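Local coordinates for MFP2b (Ascaris suum, PDB 2BJR), which probably supports the crawling motility of nematode sperm by enhancing polymerisation of the major sperm protein (MSP), and binds a zinc ion, at residues N193-F198 and I301-D306; V211-R216 and P314-V319; V230-Q235 and P239-I244. All coordinates share one frame; numbering follows the deposited sequence.

Contact 1. Residues N193-F198 and I301-D306; sequences NEWADF and IPVHVD
Asn193 OD1 reaches the backbone of segment 301-306 through a single water. That water donates to Asn193 OD1 at 3.0 Å and accepts from His304 N at 2.9 Å. No direct hydrogen bond joins the two segments. The contact lies between two antiparallel beta sheets of the second MFPT-like family region. Asn193 and Trp195, at the start of strand 194-199 of one sheet, meet the extended chain that follows strand 300-302 of the other. The other end of the Asn193 amide is also held, because ND2 is hydrogen-bonded to Tyr284 OH. Together these bonds probably fix which way round the amide sits.

Val303 packs loosely against this amide. Its two methyls are shared out: CG1 lies 4.1 Å from Asn193 OD1, and CG2 lies 4.1 Å from Asn193 ND2. With CG1 anti to the backbone N (chi1 165°), that methyl also comes near the indole, 4.4 Å from Trp195 CZ2. Val305 CG2 approaches the same corner, 4.5 Å from Trp195 CZ2. Both methyls meet the ring obliquely. Met241, a selenomethionine of strand 238-247, touches both Trp195 and Val305.

Val303 and Val305 point toward 193-198, and His304 points away. The His304 ring is held at both nitrogens. NE2 is hydrogen-bonded to Asp368 O. ND1 donates to Asp306 OD1 at 2.5 Å, nearly straight (172°), in the ring plane of His304, on the syn side of the carboxylate and a little out of its plane.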
ATOM      1  N   ASN A 193      -4.858  -8.075   0.823  1.00 17.59           N
ATOM      2  CA  ASN A 193      -3.537  -8.418   0.294  1.00 17.11           C
ATOM      3  C   ASN A 193      -2.509  -7.639   1.068  1.00 16.91           C
ATOM      4  O   ASN A 193      -2.698  -6.444   1.348  1.00 16.66           O
ATOM      5  CB  ASN A 193      -3.428  -8.033  -1.173  1.00 17.11           C
ATOM      6  CG  ASN A 193      -4.396  -8.786  -2.065  1.00 18.61           C
ATOM      7  OD1 ASN A 193      -5.196  -8.171  -2.791  1.00 21.35           O
ATOM      8  ND2 ASN A 193      -4.309 -10.129  -2.037  1.00 13.72           N
ATOM      9  N   GLU A 194      -1.430  -8.291   1.405  1.00 15.57           N
ATOM     10  CA  GLU A 194      -0.351  -7.708   2.183  1.00 16.52           C
ATOM     11  C   GLU A 194       0.704  -7.127   1.226  1.00 16.58           C
ATOM     12  O   GLU A 194       1.322  -7.857   0.456  1.00 15.88           O
ATOM     13  CB  GLU A 194       0.264  -8.769   3.088  1.00 16.85           C
ATOM     14  CG  GLU A 194       1.360  -8.235   3.996  1.00 21.08           C
ATOM     15  CD  GLU A 194       0.836  -7.526   5.227  1.00 26.66           C
ATOM     16  OE1 GLU A 194      -0.394  -7.471   5.425  1.00 27.61           O
ATOM     17  OE2 GLU A 194       1.682  -7.056   6.014  1.00 30.77           O
ATOM     18  N   TRP A 195       0.877  -5.799   1.259  1.00 16.28           N
ATOM     19  CA  TRP A 195       1.854  -5.107   0.417  1.00 16.82           C
ATOM     20  C   TRP A 195       2.917  -4.424   1.262  1.00 18.75           C
ATOM     21  O   TRP A 195       2.578  -3.662   2.154  1.00 20.18           O
ATOM     22  CB  TRP A 195       1.113  -4.037  -0.416  1.00 16.92           C
ATOM     23  CG  TRP A 195       0.173  -4.596  -1.471  1.00 15.93           C
ATOM     24  CD1 TRP A 195      -1.181  -4.764  -1.377  1.00 16.27           C
ATOM     25  CD2 TRP A 195       0.528  -4.981  -2.769  1.00 16.95           C
ATOM     26  NE1 TRP A 195      -1.689  -5.205  -2.570  1.00 16.85           N
ATOM     27  CE2 TRP A 195      -0.648  -5.374  -3.437  1.00 17.41           C
ATOM     28  CE3 TRP A 195       1.744  -5.048  -3.459  1.00 14.56           C
ATOM     29  CZ2 TRP A 195      -0.649  -5.808  -4.753  1.00 14.58           C
ATOM     30  CZ3 TRP A 195       1.734  -5.500  -4.726  1.00 15.51           C
ATOM     31  CH2 TRP A 195       0.546  -5.864  -5.374  1.00 16.18           C
ATOM     32  N   ALA A 196       4.198  -4.667   0.994  1.00 17.49           N
ATOM     33  CA  ALA A 196       5.238  -4.135   1.820  1.00 17.51           C
ATOM     34  C   ALA A 196       5.968  -3.029   1.039  1.00 15.70           C
ATOM     35  O   ALA A 196       6.239  -3.151  -0.143  1.00 15.82           O
ATOM     36  CB  ALA A 196       6.211  -5.241   2.219  1.00 17.84           C
ATOM     37  N   ASP A 197       6.334  -1.959   1.720  1.00 15.48           N
ATOM     38  CA  ASP A 197       7.091  -0.840   1.104  1.00 14.83           C
ATOM     39  C   ASP A 197       8.588  -1.071   1.142  1.00 16.91           C
ATOM     40  O   ASP A 197       9.151  -1.375   2.214  1.00 17.75           O
ATOM     41  CB  ASP A 197       6.780   0.442   1.875  1.00 15.33           C
ATOM     42  CG  ASP A 197       5.322   0.878   1.694  1.00 15.24           C
ATOM     43  OD1 ASP A 197       5.013   1.345   0.589  1.00 18.65           O
ATOM     44  OD2 ASP A 197       4.442   0.721   2.571  1.00 16.61           O
ATOM     45  N   PHE A 198       9.203  -0.900  -0.023  1.00 16.78           N
ATOM     46  CA  PHE A 198      10.624  -0.949  -0.235  1.00 17.58           C
ATOM     47  C   PHE A 198      11.018  -0.008  -1.335  1.00 18.99           C
ATOM     48  O   PHE A 198      10.210   0.373  -2.170  1.00 19.35           O
ATOM     49  CB  PHE A 198      11.035  -2.339  -0.668  1.00 17.95           C
ATOM     50  CG  PHE A 198      10.996  -3.348   0.406  1.00 18.17           C
ATOM     51  CD1 PHE A 198       9.900  -4.173   0.580  1.00 17.49           C
ATOM     52  CD2 PHE A 198      12.110  -3.526   1.238  1.00 21.82           C
ATOM     53  CE1 PHE A 198       9.878  -5.155   1.609  1.00 20.57           C
ATOM     54  CE2 PHE A 198      12.095  -4.522   2.260  1.00 22.01           C
ATOM     55  CZ  PHE A 198      10.972  -5.314   2.433  1.00 21.31           C
ATOM     56  N   ILE A 301     -10.575 -14.943  -7.537  1.00 28.66           N
ATOM     57  CA  ILE A 301     -10.749 -13.562  -7.915  1.00 26.17           C
ATOM     58  C   ILE A 301      -9.343 -13.046  -8.253  1.00 23.10           C
ATOM     59  O   ILE A 301      -8.446 -13.222  -7.450  1.00 20.77           O
ATOM     60  CB  ILE A 301     -11.347 -12.764  -6.743  1.00 26.41           C
ATOM     61  CG1 ILE A 301     -12.675 -13.393  -6.250  1.00 30.56           C
ATOM     62  CG2 ILE A 301     -11.623 -11.344  -7.116  1.00 27.75           C
ATOM     63  CD1 ILE A 301     -13.441 -12.471  -5.259  1.00 33.73           C
ATOM     64  N   PRO A 302      -9.144 -12.388  -9.376  1.00 20.39           N
ATOM     65  CA  PRO A 302      -7.833 -11.764  -9.605  1.00 19.53           C
ATOM     66  C   PRO A 302      -7.452 -10.796  -8.479  1.00 17.71           C
ATOM     67  O   PRO A 302      -8.292 -10.121  -7.894  1.00 19.41           O
ATOM     68  CB  PRO A 302      -8.009 -11.001 -10.929  1.00 19.59           C
ATOM     69  CG  PRO A 302      -9.149 -11.692 -11.613  1.00 20.52           C
ATOM     70  CD  PRO A 302     -10.090 -12.119 -10.486  1.00 21.07           C
ATOM     71  N   VAL A 303      -6.160 -10.716  -8.192  1.00 17.03           N
ATOM     72  CA  VAL A 303      -5.617  -9.676  -7.348  1.00 16.96           C
ATOM     73  C   VAL A 303      -5.760  -8.421  -8.186  1.00 16.79           C
ATOM     74  O   VAL A 303      -5.439  -8.455  -9.351  1.00 17.03           O
ATOM     75  CB  VAL A 303      -4.148  -9.982  -6.997  1.00 16.77           C
ATOM     76  CG1 VAL A 303      -3.446  -8.801  -6.435  1.00 17.94           C
ATOM     77  CG2 VAL A 303      -4.129 -11.139  -6.039  1.00 17.87           C
ATOM     78  N   HIS A 304      -6.287  -7.332  -7.628  1.00 17.93           N
ATOM     79  CA  HIS A 304      -6.472  -6.117  -8.401  1.00 18.03           C
ATOM     80  C   HIS A 304      -6.247  -4.879  -7.575  1.00 18.06           C
ATOM     81  O   HIS A 304      -6.558  -4.848  -6.383  1.00 18.60           O
ATOM     82  CB  HIS A 304      -7.887  -6.031  -9.009  1.00 18.22           C
ATOM     83  CG  HIS A 304      -8.996  -6.150  -8.009  1.00 20.94           C
ATOM     84  ND1 HIS A 304      -9.747  -5.071  -7.587  1.00 21.62           N
ATOM     85  CD2 HIS A 304      -9.486  -7.230  -7.355  1.00 22.11           C
ATOM     86  CE1 HIS A 304     -10.632  -5.482  -6.683  1.00 24.30           C
ATOM     87  NE2 HIS A 304     -10.506  -6.797  -6.543  1.00 24.53           N
ATOM     88  N   VAL A 305      -5.689  -3.866  -8.213  1.00 17.62           N
ATOM     89  CA  VAL A 305      -5.658  -2.517  -7.649  1.00 18.35           C
ATOM     90  C   VAL A 305      -6.486  -1.649  -8.586  1.00 17.88           C
ATOM     91  O   VAL A 305      -6.277  -1.651  -9.796  1.00 18.09           O
ATOM     92  CB  VAL A 305      -4.220  -2.015  -7.491  1.00 18.71           C
ATOM     93  CG1 VAL A 305      -4.218  -0.515  -7.173  1.00 19.75           C
ATOM     94  CG2 VAL A 305      -3.516  -2.777  -6.361  1.00 20.54           C
ATOM     95  N   ASP A 306      -7.426  -0.901  -8.019  1.00 20.47           N
ATOM     96  CA  ASP A 306      -8.467  -0.267  -8.804  1.00 20.76           C
ATOM     97  C   ASP A 306      -8.141   1.172  -9.171  1.00 21.48           C
ATOM     98  O   ASP A 306      -7.514   1.896  -8.441  1.00 21.71           O
ATOM     99  CB  ASP A 306      -9.797  -0.333  -8.070  1.00 21.93           C
ATOM    100  CG  ASP A 306     -10.288  -1.743  -7.869  1.00 25.83           C
ATOM    101  OD1 ASP A 306      -9.698  -2.709  -8.419  1.00 25.72           O
ATOM    102  OD2 ASP A 306     -11.288  -1.973  -7.175  1.00 27.37           O
TER
HETATM  103  O   HOH W   1      -7.261  -7.997  -4.936  1.00 18.14           O

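Contact 2. Residues V211-R216 and P314-V319; sequences VRALGR and PAVLIV
Val316 meets Ala213 and Leu214 with one methyl, CG2. This methyl lies 3.9 Å from Ala213 CB and 3.8 Å from Leu214 CD2, with no hydrogen bond across the segments. Val316 CG1 is anti to the backbone N (chi1 177°). CG2 therefore sits beside that N, anti to the carbonyl carbon, where it can touch both residues of the loop.

Leu214 divides its two branches between different neighbours. CG is anti to the carbonyl carbon (chi1 -58°), and CD1 continues the extended chain. CD2 turns back toward the strand and comes within 4.1 Å of Val316 CB. CD1 instead lies over one face of the Arg216 guanidinium, 3.4 Å above its plane and offset toward the rim. The Leu214 and Val316 side chains run at a slant to each other, and Val316 CG2 is the point where Ala213 and Leu214 both meet the strand. Trp286, from strand 282-288, touches both Leu214 and Val316 and extends the apolar patch.

The arginines of the loop are tied to acids. Arg216 NH2 forms a salt bridge with Glu323, a residue that the Leu214 and Val316 side chains also touch. Arg212 NH1 forms one with Asp227. Arg216 CA lies over the centre of one face of the Arg212 guanidinium; the loop folds back on itself.

Gly215 N donates to Arg212 O at 2.9 Å, closing a tight turn. A weak bond from Arg216 N to Ala213 O follows it. Leu214 has a left-handed backbone with positive phi, and Ala213 is polyproline-like. These conformations are those of a type II beta turn, Arg212 to Gly215, here set against a strand of an antiparallel beta sheet.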
ATOM      1  N   VAL A 211       5.791 -13.003  -3.791  1.00 16.97           N
ATOM      2  CA  VAL A 211       4.960 -13.890  -4.545  1.00 16.90           C
ATOM      3  C   VAL A 211       5.559 -14.087  -5.920  1.00 16.95           C
ATOM      4  O   VAL A 211       5.624 -13.148  -6.747  1.00 14.88           O
ATOM      5  CB  VAL A 211       3.513 -13.350  -4.623  1.00 16.66           C
ATOM      6  CG1 VAL A 211       2.678 -14.235  -5.532  1.00 16.11           C
ATOM      7  CG2 VAL A 211       2.870 -13.233  -3.186  1.00 17.25           C
ATOM      8  N   ARG A 212       5.988 -15.334  -6.191  1.00 16.56           N
ATOM      9  CA  ARG A 212       6.737 -15.633  -7.401  1.00 17.55           C
ATOM     10  C   ARG A 212       5.826 -15.964  -8.572  1.00 16.33           C
ATOM     11  O   ARG A 212       4.831 -16.649  -8.395  1.00 17.38           O
ATOM     12  CB  ARG A 212       7.648 -16.840  -7.170  1.00 18.13           C
ATOM     13  CG  ARG A 212       8.585 -17.100  -8.360  1.00 19.18           C
ATOM     14  CD  ARG A 212       9.829 -17.910  -7.995  1.00 19.32           C
ATOM     15  NE  ARG A 212       9.493 -19.143  -7.276  1.00 22.71           N
ATOM     16  CZ  ARG A 212      10.291 -20.223  -7.159  1.00 23.72           C
ATOM     17  NH1 ARG A 212      11.436 -20.295  -7.785  1.00 21.38           N
ATOM     18  NH2 ARG A 212       9.909 -21.252  -6.417  1.00 23.92           N
ATOM     19  N   ALA A 213       6.136 -15.435  -9.744  1.00 14.78           N
ATOM     20  CA  ALA A 213       5.416 -15.682 -10.948  1.00 15.56           C
ATOM     21  C   ALA A 213       5.234 -17.198 -11.120  1.00 17.26           C
ATOM     22  O   ALA A 213       6.238 -17.915 -11.146  1.00 18.50           O
ATOM     23  CB  ALA A 213       6.136 -15.122 -12.100  1.00 14.92           C
ATOM     24  N   LEU A 214       3.965 -17.639 -11.227  1.00 17.76           N
ATOM     25  CA  LEU A 214       3.582 -19.035 -11.447  1.00 18.86           C
ATOM     26  C   LEU A 214       4.006 -19.984 -10.322  1.00 20.36           C
ATOM     27  O   LEU A 214       3.913 -21.229 -10.461  1.00 19.38           O
ATOM     28  CB  LEU A 214       4.123 -19.556 -12.799  1.00 17.98           C
ATOM     29  CG  LEU A 214       3.754 -18.862 -14.096  1.00 18.52           C
ATOM     30  CD1 LEU A 214       4.208 -19.602 -15.356  1.00 22.43           C
ATOM     31  CD2 LEU A 214       2.244 -18.621 -14.104  1.00 23.31           C
ATOM     32  N   GLY A 215       4.498 -19.428  -9.215  1.00 20.70           N
ATOM     33  CA  GLY A 215       5.059 -20.248  -8.136  1.00 21.39           C
ATOM     34  C   GLY A 215       6.301 -21.053  -8.463  1.00 22.35           C
ATOM     35  O   GLY A 215       6.570 -22.081  -7.826  1.00 23.06           O
ATOM     36  N   ARG A 216       7.058 -20.633  -9.463  1.00 22.19           N
ATOM     37  CA  ARG A 216       8.228 -21.382  -9.899  1.00 21.99           C
ATOM     38  C   ARG A 216       9.127 -20.511 -10.752  1.00 21.95           C
ATOM     39  O   ARG A 216       8.751 -19.426 -11.169  1.00 21.41           O
ATOM     40  CB  ARG A 216       7.771 -22.622 -10.722  1.00 21.47           C
ATOM     41  CG  ARG A 216       6.923 -22.294 -11.992  1.00 22.07           C
ATOM     42  CD  ARG A 216       6.913 -23.452 -12.964  1.00 25.89           C
ATOM     43  NE  ARG A 216       6.018 -23.359 -14.111  1.00 23.89           N
ATOM     44  CZ  ARG A 216       6.276 -22.719 -15.231  1.00 23.78           C
ATOM     45  NH1 ARG A 216       7.396 -22.052 -15.379  1.00 26.27           N
ATOM     46  NH2 ARG A 216       5.384 -22.749 -16.225  1.00 24.14           N
ATOM     47  N   PRO A 314      -1.743  -8.557 -11.486  1.00 14.94           N
ATOM     48  CA  PRO A 314      -0.486  -9.163 -11.909  1.00 14.69           C
ATOM     49  C   PRO A 314      -0.767 -10.316 -12.901  1.00 14.72           C
ATOM     50  O   PRO A 314      -1.710 -11.058 -12.685  1.00 14.72           O
ATOM     51  CB  PRO A 314       0.113  -9.737 -10.582  1.00 13.72           C
ATOM     52  CG  PRO A 314      -0.719  -9.210  -9.508  1.00 14.16           C
ATOM     53  CD  PRO A 314      -2.081  -8.971 -10.103  1.00 15.47           C
ATOM     54  N   ALA A 315       0.076 -10.494 -13.908  1.00 15.28           N
ATOM     55  CA  ALA A 315      -0.164 -11.497 -14.954  1.00 16.15           C
ATOM     56  C   ALA A 315       1.139 -11.880 -15.607  1.00 17.17           C
ATOM     57  O   ALA A 315       1.969 -11.033 -15.901  1.00 16.14           O
ATOM     58  CB  ALA A 315      -1.103 -10.959 -15.976  1.00 17.12           C
ATOM     59  N   VAL A 316       1.322 -13.175 -15.824  1.00 17.20           N
ATOM     60  CA  VAL A 316       2.401 -13.667 -16.630  1.00 17.95           C
ATOM     61  C   VAL A 316       1.871 -13.755 -18.063  1.00 19.28           C
ATOM     62  O   VAL A 316       0.848 -14.413 -18.319  1.00 20.00           O
ATOM     63  CB  VAL A 316       2.819 -15.070 -16.148  1.00 19.12           C
ATOM     64  CG1 VAL A 316       3.889 -15.630 -17.025  1.00 19.61           C
ATOM     65  CG2 VAL A 316       3.281 -15.029 -14.693  1.00 17.52           C
ATOM     66  N   LEU A 317       2.559 -13.092 -18.976  1.00 18.28           N
ATOM     67  CA  LEU A 317       2.271 -13.107 -20.400  1.00 19.96           C
ATOM     68  C   LEU A 317       3.134 -14.159 -21.074  1.00 20.62           C
ATOM     69  O   LEU A 317       4.226 -14.464 -20.601  1.00 20.96           O
ATOM     70  CB  LEU A 317       2.625 -11.757 -21.030  1.00 19.16           C
ATOM     71  CG  LEU A 317       1.633 -10.609 -20.848  1.00 19.72           C
ATOM     72  CD1 LEU A 317       1.530 -10.240 -19.403  1.00 20.37           C
ATOM     73  CD2 LEU A 317       2.035  -9.428 -21.708  1.00 21.63           C
ATOM     74  N   ILE A 318       2.635 -14.696 -22.185  1.00 22.17           N
ATOM     75  CA  ILE A 318       3.432 -15.527 -23.075  1.00 23.85           C
ATOM     76  C   ILE A 318       3.817 -14.705 -24.298  1.00 24.82           C
ATOM     77  O   ILE A 318       2.951 -14.321 -25.074  1.00 25.01           O
ATOM     78  CB  ILE A 318       2.632 -16.770 -23.538  1.00 24.39           C
ATOM     79  CG1 ILE A 318       2.117 -17.566 -22.347  1.00 25.77           C
ATOM     80  CG2 ILE A 318       3.479 -17.637 -24.456  1.00 24.90           C
ATOM     81  CD1 ILE A 318       3.186 -18.010 -21.377  1.00 28.78           C
ATOM     82  N   VAL A 319       5.102 -14.414 -24.434  1.00 25.96           N
ATOM     83  CA  VAL A 319       5.653 -13.567 -25.478  1.00 28.76           C
ATOM     84  C   VAL A 319       6.819 -14.312 -26.132  1.00 29.85           C
ATOM     85  O   VAL A 319       7.793 -14.689 -25.458  1.00 29.76           O
ATOM     86  CB  VAL A 319       6.185 -12.246 -24.876  1.00 28.73           C
ATOM     87  CG1 VAL A 319       6.931 -11.381 -25.944  1.00 30.52           C
ATOM     88  CG2 VAL A 319       5.084 -11.488 -24.283  1.00 30.89           C
TER

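Contact 3. Residues V230-Q235 and P239-I244; sequences VALWYQ and PVMGRI
Strands 230-235 and 239-244 run antiparallel, with an angle of 144° between their directions and 4.5 Å between their axes at closest approach. Two hydrogen-bonded pairs hold them. Trp233 and Val240 exchange two bonds, N to O, both 2.8 Å long. Ala231 and Gly242 form the other pair: Gly242 N donates to Ala231 O at 2.9 Å, and the return bond from Ala231 N to Gly242 O is 3.2 Å. The CA-H of Leu232 also points at Val240 O.

The two strands form a beta hairpin within the antiparallel sheet, flanked by strand 268-274 on one side and strand 250-257 on the other. One face carries, among others, Val230, Leu232, Tyr234, Pro239 and the selenomethionine Met241. Leu232 CD1 touches Pro239 CB at 3.9 Å and Met241 SE at 4.0 Å. Its CG is anti to the backbone N (chi1 172°), which brings CD1 across to the partner strand. The Tyr234 ring lies obliquely beside Pro239, with CE2 4.0 Å from Pro239 CB.

The Trp233 indole is on the other face, leading away from the partner strand. It stacks on Phe255, meets Tyr262 edge-to-face and hydrogen-bonds Ile266 O through NE1. Gly242 has no side chain there, and Ala231 CB packs diagonally on Ile244 CG2 at 3.7 Å.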
ATOM      1  N   VAL A 230       5.933 -10.360  -7.805  1.00 14.28           N
ATOM      2  CA  VAL A 230       4.957  -9.296  -8.016  1.00 13.94           C
ATOM      3  C   VAL A 230       5.269  -8.010  -7.236  1.00 13.79           C
ATOM      4  O   VAL A 230       5.490  -8.037  -6.033  1.00 15.69           O
ATOM      5  CB  VAL A 230       3.587  -9.793  -7.574  1.00 14.26           C
ATOM      6  CG1 VAL A 230       2.520  -8.619  -7.694  1.00 12.44           C
ATOM      7  CG2 VAL A 230       3.151 -10.963  -8.436  1.00 14.11           C
ATOM      8  N   ALA A 231       5.238  -6.887  -7.937  1.00 14.19           N
ATOM      9  CA  ALA A 231       5.437  -5.571  -7.327  1.00 14.93           C
ATOM     10  C   ALA A 231       4.507  -4.598  -8.018  1.00 14.94           C
ATOM     11  O   ALA A 231       4.091  -4.832  -9.169  1.00 14.04           O
ATOM     12  CB  ALA A 231       6.868  -5.157  -7.500  1.00 16.04           C
ATOM     13  N   LEU A 232       4.203  -3.505  -7.301  1.00 15.14           N
ATOM     14  CA  LEU A 232       3.362  -2.418  -7.730  1.00 15.01           C
ATOM     15  C   LEU A 232       4.101  -1.101  -7.669  1.00 15.13           C
ATOM     16  O   LEU A 232       4.837  -0.835  -6.726  1.00 16.23           O
ATOM     17  CB  LEU A 232       2.167  -2.337  -6.822  1.00 14.72           C
ATOM     18  CG  LEU A 232       1.182  -1.172  -6.902  1.00 13.54           C
ATOM     19  CD1 LEU A 232       0.404  -1.280  -8.159  1.00 14.47           C
ATOM     20  CD2 LEU A 232       0.309  -1.117  -5.654  1.00 15.17           C
ATOM     21  N   TRP A 233       3.928  -0.316  -8.723  1.00 15.98           N
ATOM     22  CA  TRP A 233       4.477   1.022  -8.842  1.00 15.18           C
ATOM     23  C   TRP A 233       3.309   1.917  -9.308  1.00 15.58           C
ATOM     24  O   TRP A 233       2.204   1.425  -9.563  1.00 15.99           O
ATOM     25  CB  TRP A 233       5.501   0.975  -9.922  1.00 16.61           C
ATOM     26  CG  TRP A 233       6.507   2.022  -9.965  1.00 14.28           C
ATOM     27  CD1 TRP A 233       7.150   2.579  -8.925  1.00 17.70           C
ATOM     28  CD2 TRP A 233       7.044   2.605 -11.142  1.00 15.59           C
ATOM     29  NE1 TRP A 233       8.096   3.472  -9.372  1.00 18.27           N
ATOM     30  CE2 TRP A 233       8.039   3.519 -10.739  1.00 19.45           C
ATOM     31  CE3 TRP A 233       6.822   2.417 -12.511  1.00 17.79           C
ATOM     32  CZ2 TRP A 233       8.819   4.234 -11.651  1.00 21.83           C
ATOM     33  CZ3 TRP A 233       7.590   3.146 -13.427  1.00 20.24           C
ATOM     34  CH2 TRP A 233       8.568   4.052 -12.990  1.00 21.09           C
ATOM     35  N   TYR A 234       3.575   3.222  -9.443  1.00 17.00           N
ATOM     36  CA  TYR A 234       2.574   4.190  -9.864  1.00 16.83           C
ATOM     37  C   TYR A 234       3.163   5.136 -10.904  1.00 18.73           C
ATOM     38  O   TYR A 234       4.283   5.559 -10.747  1.00 17.89           O
ATOM     39  CB  TYR A 234       2.095   4.961  -8.656  1.00 18.31           C
ATOM     40  CG  TYR A 234       1.078   4.206  -7.875  1.00 15.47           C
ATOM     41  CD1 TYR A 234       1.468   3.388  -6.796  1.00 16.94           C
ATOM     42  CD2 TYR A 234      -0.279   4.316  -8.164  1.00 16.06           C
ATOM     43  CE1 TYR A 234       0.562   2.629  -6.116  1.00 13.19           C
ATOM     44  CE2 TYR A 234      -1.222   3.589  -7.411  1.00 16.60           C
ATOM     45  CZ  TYR A 234      -0.776   2.721  -6.424  1.00 14.57           C
ATOM     46  OH  TYR A 234      -1.669   2.025  -5.676  1.00 15.92           O
ATOM     47  N   GLN A 235       2.407   5.433 -11.952  1.00 19.97           N
ATOM     48  CA  GLN A 235       2.772   6.462 -12.930  1.00 23.30           C
ATOM     49  C   GLN A 235       1.537   7.282 -13.228  1.00 25.03           C
ATOM     50  O   GLN A 235       0.501   6.739 -13.604  1.00 23.03           O
ATOM     51  CB  GLN A 235       3.236   5.848 -14.249  1.00 24.19           C
ATOM     52  CG  GLN A 235       4.672   5.424 -14.289  1.00 26.52           C
ATOM     53  CD  GLN A 235       5.670   6.594 -14.168  1.00 30.50           C
ATOM     54  OE1 GLN A 235       5.366   7.717 -14.531  1.00 33.39           O
ATOM     55  NE2 GLN A 235       6.822   6.323 -13.590  1.00 29.69           N
ATOM     56  N   PRO A 239      -1.968   2.664 -11.219  1.00 17.09           N
ATOM     57  CA  PRO A 239      -1.256   1.487 -10.695  1.00 16.30           C
ATOM     58  C   PRO A 239      -0.645   0.651 -11.790  1.00 15.49           C
ATOM     59  O   PRO A 239      -1.269   0.416 -12.843  1.00 15.61           O
ATOM     60  CB  PRO A 239      -2.352   0.729  -9.961  1.00 17.06           C
ATOM     61  CG  PRO A 239      -3.598   1.057 -10.694  1.00 17.94           C
ATOM     62  CD  PRO A 239      -3.426   2.468 -11.151  1.00 17.35           C
ATOM     63  N   VAL A 240       0.623   0.283 -11.611  1.00 15.43           N
ATOM     64  CA  VAL A 240       1.375  -0.499 -12.569  1.00 14.58           C
ATOM     65  C   VAL A 240       1.935  -1.733 -11.860  1.00 15.38           C
ATOM     66  O   VAL A 240       2.805  -1.613 -10.988  1.00 14.77           O
ATOM     67  CB  VAL A 240       2.548   0.305 -13.106  1.00 16.09           C
ATOM     68  CG1 VAL A 240       3.247  -0.405 -14.255  1.00 15.66           C
ATOM     69  CG2 VAL A 240       2.049   1.685 -13.525  1.00 16.48           C
HETATM   70  N   MSE A 241       1.442  -2.907 -12.257  1.00 15.16           N
HETATM   71  CA  MSE A 241       2.043  -4.140 -11.782  1.00 16.36           C
HETATM   72  C   MSE A 241       3.228  -4.484 -12.668  1.00 15.12           C
HETATM   73  O   MSE A 241       3.272  -4.236 -13.846  1.00 16.28           O
HETATM   74  CB  MSE A 241       1.080  -5.322 -11.752  1.00 17.10           C
HETATM   75  CG  MSE A 241      -0.080  -5.157 -10.890  1.00 18.57           C
HETATM   76 SE   MSE A 241       0.307  -5.226  -9.015  1.00 19.92          SE
HETATM   77  CE  MSE A 241      -1.519  -5.025  -8.482  1.00 17.68           C
ATOM     78  N   GLY A 242       4.254  -4.999 -12.042  1.00 14.40           N
ATOM     79  CA  GLY A 242       5.398  -5.400 -12.763  1.00 14.44           C
ATOM     80  C   GLY A 242       6.184  -6.419 -11.978  1.00 14.56           C
ATOM     81  O   GLY A 242       5.637  -7.128 -11.138  1.00 14.47           O
ATOM     82  N   ARG A 243       7.473  -6.518 -12.295  1.00 15.49           N
ATOM     83  CA  ARG A 243       8.308  -7.581 -11.759  1.00 16.03           C
ATOM     84  C   ARG A 243       9.524  -7.088 -11.013  1.00 16.25           C
ATOM     85  O   ARG A 243      10.134  -6.091 -11.412  1.00 15.84           O
ATOM     86  CB  ARG A 243       8.724  -8.492 -12.904  1.00 17.19           C
ATOM     87  CG  ARG A 243       9.697  -7.968 -13.929  1.00 16.53           C
ATOM     88  CD  ARG A 243       9.961  -8.955 -15.063  1.00 19.30           C
ATOM     89  NE  ARG A 243      10.826  -8.400 -16.110  1.00 21.59           N
ATOM     90  CZ  ARG A 243      10.389  -7.620 -17.101  1.00 23.02           C
ATOM     91  NH1 ARG A 243       9.101  -7.309 -17.191  1.00 23.82           N
ATOM     92  NH2 ARG A 243      11.217  -7.141 -18.001  1.00 25.39           N
ATOM     93  N   ILE A 244       9.860  -7.766  -9.914  1.00 16.14           N
ATOM     94  CA  ILE A 244      11.161  -7.628  -9.270  1.00 16.14           C
ATOM     95  C   ILE A 244      11.951  -8.932  -9.284  1.00 18.50           C
ATOM     96  O   ILE A 244      11.388 -10.010  -9.456  1.00 17.37           O
ATOM     97  CB  ILE A 244      11.080  -7.101  -7.859  1.00 16.17           C
ATOM     98  CG1 ILE A 244      10.236  -8.023  -6.992  1.00 16.06           C
ATOM     99  CG2 ILE A 244      10.536  -5.677  -7.863  1.00 16.14           C
ATOM    100  CD1 ILE A 244      10.354  -7.773  -5.485  1.00 21.19           C
TER

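All three contacts lie in the second cytosolic motility protein region (192-361), away from the zinc site. Contact 3 is a hairpin within one sheet. Contacts 1 and 2 connect the 194-274 part of the chain with the later sheet that holds strands 300-302 and 313-319. The hairpin falls between the two segments of contact 1 and of contact 2, and those two contacts alternate along the chain. The centres of contacts 1 and 2 are about 15 Å apart. The centres of contacts 1 and 3 are about 10 Å apart. The centres of contacts 2 and 3 are about 13 Å apart. Val305 CG1 meets Pro239 CB at 3.6 Å. Residues of contact 3 thus touch residues of contacts 1 and 2, which join this hairpin sheet to the later sheet.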